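Side-chain contacts in phenylalanyl-tRNA synthetase beta chain (Pyrococcus horikoshii, PDB 2CXI), which serves as the beta subunit of the tetrameric enzyme that uses ATP to attach phenylalanine to tRNA(Phe), this N-terminal fragment including its amino acid-editing domain: residues A[87-92]-A[106-111]; A[142-147]-A[248-253]; A[200-205]-A[230-235]. All blocks are in the same frame, centred on the assembly; numbering follows the deposited sequence.

Three packing contacts illustrate how one mixed sheet is held to itself and to a helix. The centres of contacts 1 and 3 lie about 9 Å apart, those of 1 and 2 about 10 Å, and those of 2 and 3 about 11 Å. Strand 231-237 is the common element: Ala-107 O of contact 1 probably accepts a hydrogen bond from Ile-233 N of contact 3 at 2.8 Å, while Phe-145 O of contact 2 probably accepts one from Phe-232 N at 2.7 Å. Contact 3 is nested within the chain loop closed by contact 2. All three lie away from the predicted magnesium-binding residues Asp-331, Asp-337, Glu-340 and Asp-341.

Contact 1: residues A[87-92]-A[106-111]; sequences SNVTVY and YAIVEG
Ser-87 to Val-91 and Tyr-106 to Ile-108 run in roughly opposed directions, 149° apart, with the CA atoms of Val-91 and Tyr-106 separated by 7.8 Å, too far for direct backbone pairing. Strand 260-267 mediates between them: strand 84-93 pairs with it in parallel and strand 103-110 in antiparallel fashion. The two segments therefore meet through their side chains, across strand 260-267. At one end Val-91 lies over one face of the Tyr-106 phenol ring, crossing it at about a right angle. Its CG1 methyl makes a CH-pi contact, 3.6 Å from the ring centroid and 18° off the normal, displaced to the CE2-CZ side of the ring. The valine presents this methyl because CG1 stands anti to the backbone N (chi1 -180°), while CG2 reaches back to Tyr-106 CG. With an alanine in place of Tyr-106, Val-91 CG1 would probably be left without the aromatic face it rests on, and a gap would open beside it. At the other end the CD1 tip of Ile-108 slots between two residues, touching Val-89 CG2 at 3.6 Å and Ser-87 OG at the same distance. That hydroxyl is already engaged: it accepts from Val-89 N at 3.2 Å in an ST turn, where the chain turns a corner, and donates to Ser-263 O. The chemistry is thus dispersion and CH-pi attraction, with the serine hydroxyl occupied by backbone partners, so that an isoleucine methyl can rest against it without leaving it unsatisfied.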
# COMPACT_ATOMS: atom_id res chain seq x y z
N SER A 87 -4.76 10.32 -12.89
CA SER A 87 -3.50 9.73 -12.50
C SER A 87 -3.78 8.79 -11.30
O SER A 87 -4.89 8.68 -10.79
CB SER A 87 -2.47 10.79 -12.11
OG SER A 87 -2.82 11.42 -10.88
N ASN A 88 -2.74 8.14 -10.84
CA ASN A 88 -2.88 7.29 -9.67
C ASN A 88 -2.35 8.06 -8.46
O ASN A 88 -1.74 7.48 -7.56
CB ASN A 88 -2.04 6.01 -9.92
CG ASN A 88 -2.14 5.00 -8.80
OD1 ASN A 88 -1.11 4.44 -8.37
ND2 ASN A 88 -3.39 4.74 -8.31
N VAL A 89 -2.50 9.38 -8.47
CA VAL A 89 -1.85 10.18 -7.47
C VAL A 89 -2.87 10.80 -6.50
O VAL A 89 -3.94 11.29 -6.90
CB VAL A 89 -0.95 11.27 -8.13
CG1 VAL A 89 -0.43 12.20 -7.13
CG2 VAL A 89 0.23 10.60 -8.86
N THR A 90 -2.51 10.76 -5.22
CA THR A 90 -3.19 11.46 -4.16
C THR A 90 -2.32 12.54 -3.53
O THR A 90 -1.11 12.34 -3.28
CB THR A 90 -3.60 10.44 -3.06
OG1 THR A 90 -4.54 9.52 -3.62
CG2 THR A 90 -4.38 11.12 -1.97
N VAL A 91 -2.93 13.69 -3.27
CA VAL A 91 -2.30 14.73 -2.45
C VAL A 91 -3.18 14.98 -1.23
O VAL A 91 -4.37 15.14 -1.36
CB VAL A 91 -2.10 16.07 -3.24
CG1 VAL A 91 -1.43 17.17 -2.36
CG2 VAL A 91 -1.36 15.79 -4.53
N TYR A 92 -2.56 15.02 -0.05
CA TYR A 92 -3.29 15.33 1.19
C TYR A 92 -3.09 16.77 1.59
O TYR A 92 -1.95 17.23 1.66
CB TYR A 92 -2.81 14.41 2.31
CG TYR A 92 -3.07 12.96 1.97
CD1 TYR A 92 -4.33 12.39 2.22
CD2 TYR A 92 -2.06 12.17 1.37
CE1 TYR A 92 -4.58 11.06 1.90
CE2 TYR A 92 -2.31 10.81 1.06
CZ TYR A 92 -3.56 10.27 1.36
OH TYR A 92 -3.85 8.96 1.03
N TYR A 106 -4.05 20.58 -7.58
CA TYR A 106 -2.90 19.91 -8.20
C TYR A 106 -3.25 19.32 -9.56
O TYR A 106 -4.40 18.93 -9.82
CB TYR A 106 -2.39 18.78 -7.26
CG TYR A 106 -2.11 19.35 -5.87
CD1 TYR A 106 -0.86 19.88 -5.56
CD2 TYR A 106 -3.13 19.43 -4.93
CE1 TYR A 106 -0.62 20.48 -4.32
CE2 TYR A 106 -2.91 20.02 -3.70
CZ TYR A 106 -1.66 20.55 -3.42
OH TYR A 106 -1.49 21.16 -2.22
N ALA A 107 -2.23 19.18 -10.39
CA ALA A 107 -2.38 18.49 -11.66
C ALA A 107 -1.04 17.88 -12.08
O ALA A 107 0.04 18.32 -11.64
CB ALA A 107 -2.95 19.43 -12.75
N ILE A 108 -1.14 16.88 -12.93
CA ILE A 108 0.01 16.35 -13.62
C ILE A 108 -0.22 16.57 -15.10
O ILE A 108 -1.30 16.33 -15.62
CB ILE A 108 0.21 14.84 -13.29
CG1 ILE A 108 0.55 14.68 -11.81
CG2 ILE A 108 1.32 14.19 -14.21
CD1 ILE A 108 0.26 13.26 -11.26
N VAL A 109 0.81 17.02 -15.79
CA VAL A 109 0.75 17.11 -17.26
C VAL A 109 1.90 16.25 -17.84
O VAL A 109 3.08 16.50 -17.55
CB VAL A 109 0.86 18.56 -17.75
CG1 VAL A 109 0.71 18.64 -19.29
CG2 VAL A 109 -0.21 19.43 -17.11
N GLU A 110 1.55 15.22 -18.65
CA GLU A 110 2.57 14.25 -19.12
C GLU A 110 2.93 14.48 -20.58
O GLU A 110 2.15 15.07 -21.31
CB GLU A 110 2.04 12.81 -18.99
CG GLU A 110 1.85 12.43 -17.53
CD GLU A 110 1.36 11.00 -17.35
OE1 GLU A 110 0.72 10.49 -18.26
OE2 GLU A 110 1.61 10.42 -16.28
N GLY A 111 4.10 13.97 -20.99
CA GLY A 111 4.46 13.84 -22.43
C GLY A 111 4.91 15.15 -23.05
O GLY A 111 4.73 15.37 -24.26

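Contact 2: residues A[142-147]-A[248-253]; sequences IGIFDF and NVMVTA
Selenomethionine Met-250 reaches from helix 240-255 to Ile-142 and Ile-144 on strand 140-146, and through this residue the helix packs on the sheet. The helix connects strands 231-237 and 260-267, which are parallel to each other with strand 103-110 between them, so the three elements form a split beta-alpha-beta unit within the mixed sheet; both segments of the contact fall in the B3/4 region. Met-250 buries the most surface here, 66 Å², and does so by bending: turns at both chi2 (-60°) and chi3 (-40°) fold the chain so that its middle and its end serve different isoleucines. The middle belongs to Ile-142. That side chain crosses the bent chain at a slant, with both its CG2 and its CD1 at 4.1 Å from Met-250 CG, and with CD1 also within reach of SE. The end goes to Ile-144, two residues further along and on the same face of the strand. Here the two chains meet tip to tip, Ile-144 CD1 facing Met-250 CE at 3.7 Å. Neither isoleucine is devoted to this helix alone, for Ile-142 also packs on Ile-129 and Ile-144 on Met-122, both of helix 116-133. The strand thus offers its isoleucine methyls to both helices, and its contact with the selenomethionine is purely apolar. The helix turn that carries Met-250 is pinned at Asn-248 O, which accepts from Thr-252 N at 3.1 Å and, from the opposite face of the carbonyl plane, from Thr-252 OG1 at 2.8 Å.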
# COMPACT_ATOMS: atom_id res chain seq x y z
N ILE A 142 1.94 29.54 -7.50
CA ILE A 142 2.01 28.36 -8.36
C ILE A 142 3.38 27.77 -8.24
O ILE A 142 4.40 28.47 -8.43
CB ILE A 142 1.70 28.71 -9.86
CG1 ILE A 142 0.28 29.28 -9.97
CG2 ILE A 142 1.94 27.46 -10.83
CD1 ILE A 142 0.05 30.15 -11.28
N GLY A 143 3.42 26.48 -7.96
CA GLY A 143 4.67 25.71 -8.06
C GLY A 143 4.63 24.72 -9.24
O GLY A 143 3.56 24.14 -9.57
N ILE A 144 5.79 24.51 -9.86
CA ILE A 144 5.94 23.48 -10.91
C ILE A 144 7.14 22.61 -10.61
O ILE A 144 8.19 23.11 -10.16
CB ILE A 144 6.06 24.11 -12.30
CG1 ILE A 144 4.79 24.90 -12.63
CG2 ILE A 144 6.18 23.04 -13.35
CD1 ILE A 144 5.00 25.87 -13.79
N PHE A 145 6.98 21.31 -10.84
CA PHE A 145 7.93 20.28 -10.41
C PHE A 145 8.05 19.19 -11.46
O PHE A 145 7.09 18.91 -12.17
CB PHE A 145 7.53 19.69 -9.04
CG PHE A 145 7.36 20.74 -7.96
CD1 PHE A 145 6.11 21.32 -7.73
CD2 PHE A 145 8.47 21.24 -7.26
CE1 PHE A 145 5.94 22.34 -6.76
CE2 PHE A 145 8.32 22.25 -6.29
CZ PHE A 145 7.05 22.78 -6.04
N ASP A 146 9.21 18.56 -11.52
CA ASP A 146 9.37 17.36 -12.33
C ASP A 146 8.78 16.15 -11.61
O ASP A 146 9.33 15.67 -10.58
CB ASP A 146 10.87 17.15 -12.63
CG ASP A 146 11.11 16.10 -13.73
OD1 ASP A 146 10.35 15.10 -13.83
OD2 ASP A 146 12.01 16.26 -14.57
N PHE A 147 7.67 15.65 -12.13
CA PHE A 147 6.92 14.56 -11.49
C PHE A 147 7.74 13.27 -11.33
O PHE A 147 7.59 12.53 -10.33
CB PHE A 147 5.62 14.28 -12.25
CG PHE A 147 4.82 13.13 -11.66
CD1 PHE A 147 4.22 13.27 -10.42
CD2 PHE A 147 4.72 11.91 -12.34
CE1 PHE A 147 3.48 12.19 -9.83
CE2 PHE A 147 3.98 10.83 -11.76
CZ PHE A 147 3.35 11.01 -10.50
N ASN A 248 -6.30 25.72 -13.98
CA ASN A 248 -6.88 25.52 -15.27
C ASN A 248 -6.11 26.24 -16.36
O ASN A 248 -5.88 25.68 -17.43
CB ASN A 248 -8.35 25.92 -15.29
CG ASN A 248 -9.25 24.98 -14.39
OD1 ASN A 248 -10.44 25.28 -14.14
ND2 ASN A 248 -8.70 23.87 -13.99
N VAL A 249 -5.76 27.50 -16.10
CA VAL A 249 -4.93 28.26 -17.04
C VAL A 249 -3.58 27.52 -17.29
O VAL A 249 -3.19 27.31 -18.44
CB VAL A 249 -4.74 29.73 -16.54
CG1 VAL A 249 -3.61 30.44 -17.32
CG2 VAL A 249 -6.09 30.50 -16.63
N MSE A 250 -2.89 27.12 -16.23
CA MSE A 250 -1.58 26.42 -16.33
C MSE A 250 -1.68 25.15 -17.17
O MSE A 250 -0.86 24.94 -18.07
CB MSE A 250 -1.01 26.03 -14.95
CG MSE A 250 -0.56 27.19 -14.06
SE MSE A 250 0.92 28.32 -14.89
CE MSE A 250 2.01 26.97 -15.67
N VAL A 251 -2.62 24.27 -16.84
CA VAL A 251 -2.71 22.99 -17.56
C VAL A 251 -3.19 23.11 -19.01
O VAL A 251 -2.77 22.33 -19.85
CB VAL A 251 -3.59 21.91 -16.79
CG1 VAL A 251 -3.11 21.74 -15.34
CG2 VAL A 251 -5.08 22.28 -16.80
N THR A 252 -4.10 24.05 -19.30
CA THR A 252 -4.51 24.24 -20.69
C THR A 252 -3.41 24.91 -21.51
O THR A 252 -3.29 24.60 -22.70
CB THR A 252 -5.87 24.98 -20.84
OG1 THR A 252 -5.81 26.27 -20.21
CG2 THR A 252 -7.01 24.20 -20.07
N ALA A 253 -2.60 25.76 -20.90
CA ALA A 253 -1.43 26.27 -21.64
C ALA A 253 -0.51 25.10 -22.05
O ALA A 253 -0.06 25.01 -23.20
CB ALA A 253 -0.69 27.30 -20.81

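Contact 3: residues A[200-205]-A[230-235]; sequences PLLIDS and NVFIDV
Leu-202 on strand 199-204 meets Asp-234 and Phe-232 on strand 231-237, and all of the touching on its side is done by one methyl, CD2. The closer of the two meetings is a methyl against a carboxylate. The two side chains point at each other from their separate strands, and Leu-202 CD2 settles over the flat side of the acid group, 3.6 Å from Asp-234 CG and 3.7 Å from its OD2. A chi1 of 85° swings the carboxylate toward the leucine and a chi2 of 110° turns its face to CD2, while the leucine extends forward with CG anti to its own N (chi1 -171°). Such a methyl fills space beside the acid but gives it no polar partner. The apolar meeting is looser: the same CD2 stands at the edge of the Phe-232 ring, near its plane, with CE1 at 4.5 Å. These two strands, both in the B3/4 region, are not neighbours in the mixed sheet. Strand 199-204 pairs with 154-159 and 209-212, whereas strand 231-237 pairs with 103-110 and 140-146. The sheet evidently bends round far enough to bring the two opposite each other, the CA atoms of Leu-202 and Asp-234 lying 8.9 Å apart, and Leu-202 reaches across the interior, where Phe-145 and Ile-154 also pack on it. In backbone hydrogen bonding each strand keeps to its own neighbours, Leu-202 to Ser-211 for example. Asp-234, for its part, packs on Phe-145 of strand 140-146 and on Tyr-106 of strand 103-110.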
# COMPACT_ATOMS: atom_id res chain seq x y z
N PRO A 200 3.43 26.43 5.79
CA PRO A 200 3.00 25.42 4.82
C PRO A 200 4.23 24.77 4.19
O PRO A 200 5.21 25.46 3.87
CB PRO A 200 2.22 26.24 3.75
CG PRO A 200 2.00 27.62 4.37
CD PRO A 200 3.14 27.81 5.33
N LEU A 201 4.18 23.46 4.04
CA LEU A 201 5.26 22.73 3.40
C LEU A 201 4.64 21.71 2.42
O LEU A 201 3.67 21.04 2.75
CB LEU A 201 6.12 22.03 4.46
CG LEU A 201 7.60 21.88 4.16
CD1 LEU A 201 8.24 23.27 3.98
CD2 LEU A 201 8.28 21.13 5.33
N LEU A 202 5.21 21.63 1.23
CA LEU A 202 4.82 20.62 0.24
C LEU A 202 5.93 19.56 0.18
O LEU A 202 7.05 19.87 -0.17
CB LEU A 202 4.68 21.29 -1.14
CG LEU A 202 4.07 20.46 -2.28
CD1 LEU A 202 2.61 19.86 -1.95
CD2 LEU A 202 4.12 21.26 -3.62
N ILE A 203 5.61 18.32 0.55
CA ILE A 203 6.62 17.30 0.85
C ILE A 203 6.19 15.95 0.30
O ILE A 203 4.96 15.64 0.25
CB ILE A 203 6.91 17.27 2.40
CG1 ILE A 203 8.05 16.29 2.72
CG2 ILE A 203 5.74 16.83 3.20
CD1 ILE A 203 8.71 16.56 4.10
N ASP A 204 7.14 15.15 -0.17
CA ASP A 204 6.73 13.91 -0.77
C ASP A 204 6.81 12.78 0.27
O ASP A 204 7.12 13.03 1.45
CB ASP A 204 7.43 13.59 -2.11
CG ASP A 204 8.88 13.07 -1.94
OD1 ASP A 204 9.36 12.87 -0.80
OD2 ASP A 204 9.60 12.83 -2.94
N SER A 205 6.50 11.57 -0.18
CA SER A 205 6.35 10.41 0.74
C SER A 205 7.61 9.89 1.38
O SER A 205 7.55 9.13 2.35
CB SER A 205 5.66 9.29 0.01
OG SER A 205 4.31 9.66 0.05
N ASN A 230 7.29 15.23 -17.57
CA ASN A 230 6.04 15.11 -16.80
C ASN A 230 6.12 16.09 -15.65
O ASN A 230 7.04 16.03 -14.86
CB ASN A 230 5.89 13.68 -16.23
CG ASN A 230 5.92 12.62 -17.33
OD1 ASN A 230 5.15 12.69 -18.28
ND2 ASN A 230 6.85 11.66 -17.21
N VAL A 231 5.19 17.04 -15.62
CA VAL A 231 5.22 18.12 -14.65
C VAL A 231 4.12 17.92 -13.61
O VAL A 231 2.99 17.53 -13.95
CB VAL A 231 5.13 19.54 -15.33
CG1 VAL A 231 4.04 19.59 -16.30
CG2 VAL A 231 4.78 20.59 -14.35
N PHE A 232 4.47 18.20 -12.36
CA PHE A 232 3.52 18.18 -11.26
C PHE A 232 3.32 19.67 -10.87
O PHE A 232 4.29 20.41 -10.63
CB PHE A 232 4.07 17.34 -10.09
CG PHE A 232 3.19 17.38 -8.84
CD1 PHE A 232 3.55 18.18 -7.73
CD2 PHE A 232 2.01 16.61 -8.77
CE1 PHE A 232 2.74 18.23 -6.58
CE2 PHE A 232 1.19 16.67 -7.61
CZ PHE A 232 1.56 17.47 -6.53
N ILE A 233 2.07 20.11 -10.86
CA ILE A 233 1.79 21.56 -10.58
C ILE A 233 1.00 21.69 -9.29
O ILE A 233 0.04 20.95 -9.09
CB ILE A 233 1.01 22.20 -11.75
CG1 ILE A 233 1.77 22.10 -13.10
CG2 ILE A 233 0.65 23.73 -11.43
CD1 ILE A 233 0.78 22.10 -14.31
N ASP A 234 1.39 22.62 -8.41
CA ASP A 234 0.56 22.90 -7.22
C ASP A 234 0.13 24.37 -7.27
O ASP A 234 0.91 25.23 -7.73
CB ASP A 234 1.28 22.57 -5.90
CG ASP A 234 2.20 23.70 -5.39
OD1 ASP A 234 1.88 24.35 -4.35
OD2 ASP A 234 3.26 24.03 -5.97
N VAL A 235 -1.09 24.64 -6.82
CA VAL A 235 -1.53 26.02 -6.67
C VAL A 235 -2.17 26.15 -5.33
O VAL A 235 -3.04 25.35 -4.99
CB VAL A 235 -2.59 26.41 -7.72
CG1 VAL A 235 -2.79 27.96 -7.71
CG2 VAL A 235 -2.22 25.87 -9.15